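Hyaluronidase (Thermobaculum terrenum, PDB 5DIY) probably acts as a family GH84 O-GlcNAc hydrolase (hexosaminidase), removing N-acetylglucosamine from modified substrates. Local coordinates at residues C[77-88]-C[111-121]; C[170-178]-C[206-214]. All blocks are in the same frame, centred on the assembly; numbering follows the deposited sequence.

Contact 1 of 2, residues C[77-88]-C[111-121]; sequences NFTFAISPGLSL and VHSIGIFFDNV. Unlike the reference sequence in segment 111-121: N120 (reference Asp). With NAG (2-acetamido-2-deoxy-beta-D-glucopyranose), chain E.
The amide of N77 and the imidazole of H112 have planes 18° apart, with N77 OD1 3.4 Å from H112 NE2 but poorly angled for a hydrogen bond; a water sits over one face of the imidazole, offset toward the rim. At the far end of the contact, the F118 ring takes L88 CD2 at its edge, 4.2 Å from CE1. Between these groups run strands 77-82 and 113-117, parallel neighbours in the TIM barrel of this family GH84 protein, joined by helix 93-108 in a beta-alpha-beta crossover. The water over the H112 ring donates to N77 OD1 and F78 O and accepts from S113 N, bridging the strands where they begin. N77 reaches it with CG anti to the backbone N (chi1 -171°). With an alanine here, the water would probably lose one acceptor and turn more freely against H112. T79 OG1 and S113 OG share a hydrogen bond of 2.7 Å. The backbone ladder follows, weak at F80 N to S113 O, then firm: G115 N to F80 O is 2.7 Å, and I82 N and F117 N continue it. The strands come close at A81 and G115, where a beta carbon on G115 would clash with A81 CB; that methyl lies 3.4 Å from F117 CE2. On the face bearing F80, I82 and I116, I82 CG2 packs against I116 CG1, backed by helices 93-108 and 137-153. Past the strands lie N120, an engineered replacement for the predicted proton donor, held by Y168 and Y14, and D119. A second water donates to D119 OD1 and also bonds S83 OG, while D119 OD2, salt-bridged to K43, accepts from N2 of the bound N-acetylglucosamine at 3.0 Å.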
loop_
_atom_site.group_PDB
_atom_site.type_symbol
_atom_site.label_atom_id
_atom_site.label_comp_id
_atom_site.label_asym_id
_atom_site.label_seq_id
_atom_site.Cartn_x
_atom_site.Cartn_y
_atom_site.Cartn_z
ATOM N N ASN C 77 -4.564 7.210 -21.341
ATOM C CA ASN C 77 -3.610 6.473 -22.171
ATOM C C ASN C 77 -3.422 5.087 -21.563
ATOM O O ASN C 77 -2.996 4.974 -20.411
ATOM C CB ASN C 77 -2.271 7.215 -22.252
ATOM C CG ASN C 77 -1.307 6.605 -23.272
ATOM O OD1 ASN C 77 -1.715 6.021 -24.280
ATOM N ND2 ASN C 77 -0.014 6.756 -23.017
ATOM N N PHE C 78 -3.769 4.045 -22.320
ATOM C CA PHE C 78 -3.608 2.660 -21.878
ATOM C C PHE C 78 -2.219 2.168 -22.277
ATOM O O PHE C 78 -1.862 2.207 -23.459
ATOM C CB PHE C 78 -4.678 1.778 -22.522
ATOM C CG PHE C 78 -4.684 0.344 -22.042
ATOM C CD1 PHE C 78 -3.740 -0.575 -22.504
ATOM C CD2 PHE C 78 -5.676 -0.108 -21.171
ATOM C CE1 PHE C 78 -3.766 -1.894 -22.081
ATOM C CE2 PHE C 78 -5.704 -1.427 -20.746
ATOM C CZ PHE C 78 -4.751 -2.323 -21.203
ATOM N N THR C 79 -1.456 1.692 -21.295
ATOM C CA THR C 79 -0.158 1.067 -21.527
ATOM C C THR C 79 -0.242 -0.412 -21.179
ATOM O O THR C 79 -0.672 -0.773 -20.085
ATOM C CB THR C 79 0.936 1.739 -20.675
ATOM O OG1 THR C 79 1.084 3.103 -21.081
ATOM C CG2 THR C 79 2.293 1.026 -20.811
ATOM N N PHE C 80 0.166 -1.260 -22.119
ATOM C CA PHE C 80 0.299 -2.686 -21.878
ATOM C C PHE C 80 1.728 -2.935 -21.439
ATOM O O PHE C 80 2.661 -2.569 -22.159
ATOM C CB PHE C 80 -0.001 -3.503 -23.139
ATOM C CG PHE C 80 0.263 -4.974 -22.970
ATOM C CD1 PHE C 80 -0.650 -5.782 -22.307
ATOM C CD2 PHE C 80 1.445 -5.542 -23.431
ATOM C CE1 PHE C 80 -0.398 -7.135 -22.121
ATOM C CE2 PHE C 80 1.702 -6.891 -23.253
ATOM C CZ PHE C 80 0.782 -7.690 -22.600
ATOM N N ALA C 81 1.910 -3.556 -20.275
ATOM C CA ALA C 81 3.244 -3.938 -19.819
ATOM C C ALA C 81 3.469 -5.445 -19.878
ATOM O O ALA C 81 2.529 -6.234 -19.772
ATOM C CB ALA C 81 3.508 -3.418 -18.418
ATOM N N ILE C 82 4.737 -5.814 -20.041
ATOM C CA ILE C 82 5.196 -7.198 -20.086
ATOM C C ILE C 82 6.456 -7.289 -19.203
ATOM O O ILE C 82 7.220 -6.326 -19.109
ATOM C CB ILE C 82 5.451 -7.643 -21.559
ATOM C CG1 ILE C 82 5.700 -9.153 -21.669
ATOM C CG2 ILE C 82 6.579 -6.854 -22.218
ATOM C CD1 ILE C 82 4.432 -9.979 -21.612
ATOM N N SER C 83 6.641 -8.430 -18.540
ATOM C CA SER C 83 7.757 -8.658 -17.626
ATOM C C SER C 83 8.458 -9.966 -18.001
ATOM O O SER C 83 8.086 -11.030 -17.501
ATOM C CB SER C 83 7.254 -8.708 -16.183
ATOM O OG SER C 83 6.595 -7.503 -15.846
ATOM N N PRO C 84 9.462 -9.895 -18.905
ATOM C CA PRO C 84 10.132 -11.080 -19.437
ATOM C C PRO C 84 11.426 -11.498 -18.727
ATOM O O PRO C 84 12.023 -12.513 -19.107
ATOM C CB PRO C 84 10.456 -10.645 -20.867
ATOM C CG PRO C 84 10.801 -9.204 -20.711
ATOM C CD PRO C 84 9.912 -8.675 -19.611
ATOM N N GLY C 85 11.831 -10.756 -17.696
ATOM C CA GLY C 85 13.172 -10.862 -17.132
ATOM C C GLY C 85 13.520 -12.106 -16.330
ATOM O O GLY C 85 14.692 -12.301 -16.005
ATOM N N LEU C 86 12.535 -12.937 -15.995
ATOM C CA LEU C 86 12.816 -14.193 -15.286
ATOM C C LEU C 86 13.473 -15.225 -16.195
ATOM O O LEU C 86 14.264 -16.034 -15.721
ATOM C CB LEU C 86 11.545 -14.798 -14.672
ATOM C CG LEU C 86 10.793 -13.967 -13.637
ATOM C CD1 LEU C 86 9.458 -14.622 -13.310
ATOM C CD2 LEU C 86 11.630 -13.788 -12.381
ATOM N N SER C 87 13.132 -15.204 -17.485
ATOM C CA SER C 87 13.651 -16.186 -18.456
ATOM C C SER C 87 14.153 -15.621 -19.799
ATOM O O SER C 87 14.558 -16.395 -20.660
ATOM C CB SER C 87 12.574 -17.241 -18.717
ATOM O OG SER C 87 11.403 -16.645 -19.248
ATOM N N LEU C 88 14.164 -14.300 -19.983
ATOM C CA LEU C 88 14.571 -13.711 -21.267
ATOM C C LEU C 88 16.046 -13.963 -21.558
ATOM O O LEU C 88 16.895 -13.755 -20.696
ATOM C CB LEU C 88 14.314 -12.196 -21.291
ATOM C CG LEU C 88 14.841 -11.361 -22.468
ATOM C CD1 LEU C 88 14.243 -11.841 -23.778
ATOM C CD2 LEU C 88 14.533 -9.886 -22.258
ATOM N N VAL C 111 -2.807 0.724 -29.055
ATOM C CA VAL C 111 -1.872 0.980 -27.959
ATOM C C VAL C 111 -0.494 1.291 -28.552
ATOM O O VAL C 111 0.085 0.462 -29.260
ATOM C CB VAL C 111 -1.777 -0.224 -26.987
ATOM C CG1 VAL C 111 -0.690 -0.009 -25.938
ATOM C CG2 VAL C 111 -3.123 -0.474 -26.316
ATOM N N HIS C 112 0.006 2.493 -28.266
ATOM C CA HIS C 112 1.359 2.922 -28.672
ATOM C C HIS C 112 2.362 2.945 -27.509
ATOM O O HIS C 112 3.565 3.080 -27.750
ATOM C CB HIS C 112 1.311 4.305 -29.337
ATOM C CG HIS C 112 0.837 5.400 -28.433
ATOM N ND1 HIS C 112 1.696 6.152 -27.662
ATOM C CD2 HIS C 112 -0.409 5.859 -28.167
ATOM C CE1 HIS C 112 1.000 7.031 -26.962
ATOM N NE2 HIS C 112 -0.281 6.874 -27.251
ATOM N N SER C 113 1.872 2.829 -26.266
ATOM C CA SER C 113 2.723 2.811 -25.072
ATOM C C SER C 113 2.853 1.388 -24.533
ATOM O O SER C 113 1.854 0.718 -24.252
ATOM C CB SER C 113 2.166 3.732 -23.988
ATOM O OG SER C 113 3.013 3.726 -22.848
ATOM N N ILE C 114 4.095 0.935 -24.401
ATOM C CA ILE C 114 4.395 -0.425 -23.990
ATOM C C ILE C 114 5.307 -0.364 -22.776
ATOM O O ILE C 114 6.293 0.371 -22.775
ATOM C CB ILE C 114 5.070 -1.222 -25.135
ATOM C CG1 ILE C 114 4.156 -1.299 -26.376
ATOM C CG2 ILE C 114 5.477 -2.621 -24.672
ATOM C CD1 ILE C 114 2.907 -2.149 -26.219
ATOM N N GLY C 115 4.960 -1.129 -21.743
ATOM C CA GLY C 115 5.796 -1.281 -20.551
ATOM C C GLY C 115 6.648 -2.534 -20.653
ATOM O O GLY C 115 6.135 -3.601 -20.977
ATOM N N ILE C 116 7.949 -2.417 -20.394
ATOM C CA ILE C 116 8.827 -3.597 -20.337
ATOM C C ILE C 116 9.578 -3.556 -19.006
ATOM O O ILE C 116 10.506 -2.757 -18.834
ATOM C CB ILE C 116 9.793 -3.684 -21.546
ATOM C CG1 ILE C 116 9.007 -3.571 -22.863
ATOM C CG2 ILE C 116 10.565 -5.000 -21.516
ATOM C CD1 ILE C 116 9.848 -3.669 -24.117
ATOM N N PHE C 117 9.176 -4.418 -18.068
ATOM C CA PHE C 117 9.653 -4.324 -16.678
ATOM C C PHE C 117 10.636 -5.422 -16.324
ATOM O O PHE C 117 10.469 -6.561 -16.754
ATOM C CB PHE C 117 8.482 -4.339 -15.687
ATOM C CG PHE C 117 7.438 -3.266 -15.921
ATOM C CD1 PHE C 117 7.729 -2.072 -16.590
ATOM C CD2 PHE C 117 6.157 -3.437 -15.417
ATOM C CE1 PHE C 117 6.756 -1.110 -16.780
ATOM C CE2 PHE C 117 5.183 -2.474 -15.600
ATOM C CZ PHE C 117 5.479 -1.311 -16.283
ATOM N N PHE C 118 11.660 -5.056 -15.543
ATOM C CA PHE C 118 12.706 -5.978 -15.079
ATOM C C PHE C 118 12.873 -5.929 -13.553
ATOM O O PHE C 118 13.944 -6.243 -13.027
ATOM C CB PHE C 118 14.032 -5.648 -15.775
ATOM C CG PHE C 118 13.954 -5.713 -17.272
ATOM C CD1 PHE C 118 14.088 -6.927 -17.933
ATOM C CD2 PHE C 118 13.708 -4.571 -18.018
ATOM C CE1 PHE C 118 13.988 -7.000 -19.316
ATOM C CE2 PHE C 118 13.612 -4.634 -19.400
ATOM C CZ PHE C 118 13.755 -5.850 -20.052
ATOM N N ASP C 119 11.816 -5.532 -12.846
ATOM C CA ASP C 119 11.805 -5.582 -11.381
ATOM C C ASP C 119 11.694 -7.020 -10.878
ATOM O O ASP C 119 11.051 -7.852 -11.511
ATOM C CB ASP C 119 10.655 -4.748 -10.806
ATOM C CG ASP C 119 9.288 -5.181 -11.323
ATOM O OD1 ASP C 119 9.091 -5.176 -12.554
ATOM O OD2 ASP C 119 8.417 -5.505 -10.496
ATOM N N ASN C 120 12.320 -7.293 -9.734
ATOM C CA ASN C 120 12.248 -8.596 -9.070
ATOM C C ASN C 120 12.662 -9.752 -9.983
ATOM O O ASN C 120 11.894 -10.685 -10.239
ATOM C CB ASN C 120 10.850 -8.822 -8.480
ATOM C CG ASN C 120 10.423 -7.707 -7.536
ATOM O OD1 ASN C 120 11.245 -6.917 -7.066
ATOM N ND2 ASN C 120 9.126 -7.633 -7.264
ATOM N N VAL C 121 13.887 -9.632 -10.487
ATOM C CA VAL C 121 14.574 -10.680 -11.242
ATOM C C VAL C 121 15.980 -10.788 -10.644
ATOM O O VAL C 121 16.374 -9.915 -9.860
ATOM C CB VAL C 121 14.632 -10.363 -12.761
ATOM C CG1 VAL C 121 13.226 -10.165 -13.313
ATOM C CG2 VAL C 121 15.516 -9.150 -13.060
HETATM C C1 NAG E . 7.682 -4.607 -5.666
HETATM C C2 NAG E . 7.016 -4.739 -7.050
HETATM C C3 NAG E . 5.514 -4.446 -7.056
HETATM C C4 NAG E . 4.917 -4.695 -5.681
HETATM C C5 NAG E . 5.563 -3.735 -4.695
HETATM C C6 NAG E . 5.040 -3.906 -3.260
HETATM C C7 NAG E . 7.875 -2.627 -8.012
HETATM C C8 NAG E . 8.621 -2.037 -9.176
HETATM N N2 NAG E . 7.717 -3.951 -8.058
HETATM O O3 NAG E . 4.882 -5.278 -8.036
HETATM O O4 NAG E . 3.513 -4.439 -5.698
HETATM O O5 NAG E . 6.993 -3.787 -4.715
HETATM O O6 NAG E . 5.152 -5.257 -2.805
HETATM O O7 NAG E . 7.460 -1.932 -7.094
HETATM O O HOH W 1 -1.012 3.636 -25.760
HETATM O O HOH W 2 7.292 -7.195 -13.230
HETATM O O HOH W 3 10.810 -9.127 -15.684
#

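Contact 2 of 2, residues C[170-178]-C[206-214]; sequences NDPNLEYLR and HMQEVQKSL
S213 OG donates to P172 O at 2.7 Å, reaching the oxygen from a position tilted 30° out of the carbonyl plane. It also accepts a weak bond from N173 ND2 at 3.3 Å, so two neighbouring residues of the loop meet one hydroxyl of helix 204-214. The loop is itself braced. D171 OD1 takes the backbone N of N173, closing an Asx turn within a type I beta turn, and R178 NH1 comes back to N173 O at 2.7 Å, the carbonyl lying at the edge of the guanidinium and in its plane. That return depends on an arginine chain bent at chi2 and chi3, and it sets one guanidinium face over E175 CA. A water joins R178 O to S213 O. Outward from the hydroxyl, the P172 ring rests on the helix, its CB 3.6 Å from V210 CG2 and its CG 3.7 Å from E209 CB. N170 O lies in the plane of the H206 ring at its edge, 3.5 Å from CE1; within the helix, V210 CG2 lies above one face of that ring, toward its rim. Deeper in, L177 CD2 packs at 4.3 Å against L214 CD2, and L177 and V210 both touch W192 of strand 189-192. The loop leading into helix 175-183 thus meets its neighbour through a buried neutral hydroxyl and an apolar proline ring, while the R178 guanidinium turns back to its own segment and makes no salt bridge across the contact.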
loop_
_atom_site.group_PDB
_atom_site.type_symbol
_atom_site.label_atom_id
_atom_site.label_comp_id
_atom_site.label_asym_id
_atom_site.label_seq_id
_atom_site.Cartn_x
_atom_site.Cartn_y
_atom_site.Cartn_z
ATOM N N ASN C 170 16.223 3.000 -3.619
ATOM C CA ASN C 170 17.359 3.116 -2.700
ATOM C C ASN C 170 18.510 3.959 -3.279
ATOM O O ASN C 170 18.405 5.182 -3.258
ATOM C CB ASN C 170 17.784 1.726 -2.162
ATOM C CG ASN C 170 18.693 1.803 -0.948
ATOM O OD1 ASN C 170 18.906 2.863 -0.363
ATOM N ND2 ASN C 170 19.232 0.659 -0.560
ATOM N N ASP C 171 19.573 3.344 -3.805
ATOM C CA ASP C 171 20.789 4.082 -4.172
ATOM C C ASP C 171 20.675 4.612 -5.611
ATOM O O ASP C 171 20.778 3.829 -6.561
ATOM C CB ASP C 171 22.023 3.174 -4.013
ATOM C CG ASP C 171 23.356 3.910 -4.221
ATOM O OD1 ASP C 171 23.380 5.089 -4.649
ATOM O OD2 ASP C 171 24.399 3.283 -3.946
ATOM N N PRO C 172 20.487 5.942 -5.778
ATOM C CA PRO C 172 20.351 6.492 -7.129
ATOM C C PRO C 172 21.674 6.594 -7.908
ATOM O O PRO C 172 21.637 6.819 -9.119
ATOM C CB PRO C 172 19.790 7.888 -6.870
ATOM C CG PRO C 172 20.412 8.288 -5.580
ATOM C CD PRO C 172 20.554 7.022 -4.773
ATOM N N ASN C 173 22.816 6.426 -7.235
ATOM C CA ASN C 173 24.132 6.513 -7.882
ATOM C C ASN C 173 24.772 5.161 -8.185
ATOM O O ASN C 173 25.961 5.093 -8.475
ATOM C CB ASN C 173 25.064 7.391 -7.035
ATOM C CG ASN C 173 24.600 8.833 -6.979
ATOM O OD1 ASN C 173 24.439 9.406 -5.905
ATOM N ND2 ASN C 173 24.363 9.421 -8.142
ATOM N N LEU C 174 23.971 4.095 -8.167
ATOM C CA LEU C 174 24.462 2.747 -8.448
ATOM C C LEU C 174 24.967 2.658 -9.888
ATOM O O LEU C 174 24.404 3.291 -10.787
ATOM C CB LEU C 174 23.341 1.729 -8.216
ATOM C CG LEU C 174 23.712 0.250 -8.120
ATOM C CD1 LEU C 174 24.419 -0.044 -6.804
ATOM C CD2 LEU C 174 22.464 -0.608 -8.259
ATOM N N GLU C 175 26.033 1.886 -10.096
ATOM C CA GLU C 175 26.678 1.752 -11.408
ATOM C C GLU C 175 25.698 1.302 -12.495
ATOM O O GLU C 175 25.673 1.869 -13.591
ATOM C CB GLU C 175 27.858 0.774 -11.322
ATOM C CG GLU C 175 28.614 0.560 -12.628
ATOM C CD GLU C 175 29.823 -0.345 -12.460
ATOM O OE1 GLU C 175 30.838 0.123 -11.907
ATOM O OE2 GLU C 175 29.763 -1.519 -12.889
ATOM N N TYR C 176 24.912 0.274 -12.179
ATOM C CA TYR C 176 23.824 -0.195 -13.037
ATOM C C TYR C 176 22.960 0.971 -13.578
ATOM O O TYR C 176 22.704 1.050 -14.779
ATOM C CB TYR C 176 22.969 -1.221 -12.260
ATOM C CG TYR C 176 21.643 -1.562 -12.895
ATOM C CD1 TYR C 176 20.533 -0.737 -12.705
ATOM C CD2 TYR C 176 21.480 -2.715 -13.666
ATOM C CE1 TYR C 176 19.314 -1.034 -13.282
ATOM C CE2 TYR C 176 20.254 -3.023 -14.241
ATOM C CZ TYR C 176 19.176 -2.173 -14.047
ATOM O OH TYR C 176 17.952 -2.444 -14.610
ATOM N N LEU C 177 22.525 1.862 -12.689
ATOM C CA LEU C 177 21.694 3.018 -13.066
ATOM C C LEU C 177 22.425 4.016 -13.973
ATOM O O LEU C 177 21.820 4.585 -14.890
ATOM C CB LEU C 177 21.198 3.753 -11.822
ATOM C CG LEU C 177 20.213 2.982 -10.941
ATOM C CD1 LEU C 177 20.031 3.687 -9.606
ATOM C CD2 LEU C 177 18.877 2.803 -11.658
ATOM N N ARG C 178 23.712 4.234 -13.699
ATOM C CA ARG C 178 24.556 5.106 -14.532
ATOM C C ARG C 178 24.772 4.522 -15.932
ATOM O O ARG C 178 24.734 5.255 -16.921
ATOM C CB ARG C 178 25.898 5.384 -13.843
ATOM C CG ARG C 178 25.867 6.546 -12.844
ATOM C CD ARG C 178 26.712 6.287 -11.595
ATOM N NE ARG C 178 27.983 5.619 -11.902
ATOM C CZ ARG C 178 28.712 4.891 -11.049
ATOM N NH1 ARG C 178 28.346 4.711 -9.778
ATOM N NH2 ARG C 178 29.838 4.330 -11.480
ATOM N N HIS C 206 16.272 13.880 -3.746
ATOM C CA HIS C 206 16.425 12.478 -4.115
ATOM C C HIS C 206 16.199 12.270 -5.608
ATOM O O HIS C 206 17.012 11.626 -6.271
ATOM C CB HIS C 206 15.474 11.581 -3.307
ATOM C CG HIS C 206 15.675 10.121 -3.553
ATOM N ND1 HIS C 206 16.847 9.478 -3.230
ATOM C CD2 HIS C 206 14.865 9.179 -4.094
ATOM C CE1 HIS C 206 16.754 8.203 -3.560
ATOM N NE2 HIS C 206 15.561 7.995 -4.085
ATOM N N MET C 207 15.109 12.823 -6.136
ATOM C CA MET C 207 14.783 12.649 -7.561
ATOM C C MET C 207 15.727 13.420 -8.497
ATOM O O MET C 207 15.884 13.030 -9.653
ATOM C CB MET C 207 13.314 12.974 -7.840
ATOM C CG MET C 207 12.325 12.106 -7.060
ATOM S SD MET C 207 12.603 10.319 -7.146
ATOM C CE MET C 207 12.422 10.062 -8.912
ATOM N N GLN C 208 16.339 14.496 -7.993
ATOM C CA GLN C 208 17.455 15.179 -8.676
ATOM C C GLN C 208 18.615 14.230 -8.931
ATOM O O GLN C 208 19.147 14.181 -10.041
ATOM C CB GLN C 208 17.990 16.361 -7.850
ATOM C CG GLN C 208 17.290 17.688 -8.079
ATOM C CD GLN C 208 17.874 18.820 -7.240
ATOM O OE1 GLN C 208 18.720 18.602 -6.367
ATOM N NE2 GLN C 208 17.421 20.041 -7.504
ATOM N N GLU C 209 19.006 13.488 -7.897
ATOM C CA GLU C 209 20.092 12.515 -8.017
ATOM C C GLU C 209 19.749 11.436 -9.029
ATOM O O GLU C 209 20.557 11.129 -9.900
ATOM C CB GLU C 209 20.408 11.864 -6.673
ATOM C CG GLU C 209 21.041 12.798 -5.663
ATOM C CD GLU C 209 21.242 12.120 -4.323
ATOM O OE1 GLU C 209 20.258 12.004 -3.559
ATOM O OE2 GLU C 209 22.380 11.691 -4.041
ATOM N N VAL C 210 18.537 10.889 -8.924
ATOM C CA VAL C 210 18.062 9.870 -9.867
ATOM C C VAL C 210 18.127 10.406 -11.305
ATOM O O VAL C 210 18.611 9.718 -12.207
ATOM C CB VAL C 210 16.620 9.390 -9.559
ATOM C CG1 VAL C 210 16.123 8.422 -10.637
ATOM C CG2 VAL C 210 16.544 8.702 -8.198
ATOM N N GLN C 211 17.635 11.629 -11.493
ATOM C CA GLN C 211 17.634 12.294 -12.795
ATOM C C GLN C 211 19.036 12.390 -13.408
ATOM O O GLN C 211 19.187 12.188 -14.606
ATOM C CB GLN C 211 16.984 13.688 -12.690
ATOM C CG GLN C 211 17.209 14.604 -13.891
ATOM C CD GLN C 211 16.359 15.864 -13.857
ATOM O OE1 GLN C 211 15.836 16.253 -12.813
ATOM N NE2 GLN C 211 16.225 16.513 -15.007
ATOM N N LYS C 212 20.044 12.684 -12.585
ATOM C CA LYS C 212 21.434 12.788 -13.052
ATOM C C LYS C 212 21.958 11.454 -13.562
ATOM O O LYS C 212 22.497 11.387 -14.660
ATOM C CB LYS C 212 22.360 13.319 -11.950
ATOM C CG LYS C 212 22.108 14.768 -11.563
ATOM N N SER C 213 21.780 10.395 -12.771
ATOM C CA SER C 213 22.233 9.054 -13.165
ATOM C C SER C 213 21.526 8.541 -14.413
ATOM O O SER C 213 22.160 7.962 -15.293
ATOM C CB SER C 213 22.054 8.055 -12.022
ATOM O OG SER C 213 22.784 8.458 -10.883
ATOM N N LEU C 214 20.217 8.769 -14.500
ATOM C CA LEU C 214 19.439 8.308 -15.658
ATOM C C LEU C 214 19.596 9.202 -16.895
ATOM O O LEU C 214 19.208 8.801 -17.992
ATOM C CB LEU C 214 17.955 8.177 -15.291
ATOM C CG LEU C 214 17.602 7.124 -14.236
ATOM C CD1 LEU C 214 16.117 7.177 -13.929
ATOM C CD2 LEU C 214 18.010 5.724 -14.675
HETATM O O HOH W 4 24.432 8.075 -16.685
#

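How the contacts relate
Both contacts belong to the eight-stranded TIM barrel, and they come in series along the chain: contact 1 closes before contact 2 opens. Their centres are 21 Å apart and their nearest atoms about 5 Å, without touching. Contact 1 pairs strands 77-82 and 113-117, third and fourth in the barrel wall; contact 2 lies in the outer layer, where the loop following strand 160-164 and the start of helix 175-183 meet helix 204-214. T166 stands between them, its hydroxyl bonded to F118 O and its backbone N to Y176 OH. Just past strand 113-117, contact 1 leads to sugar-binding D119 and engineered N120; contact 2 is structural packing, the L177 side chain about 12 Å from the bound N-acetylglucosamine.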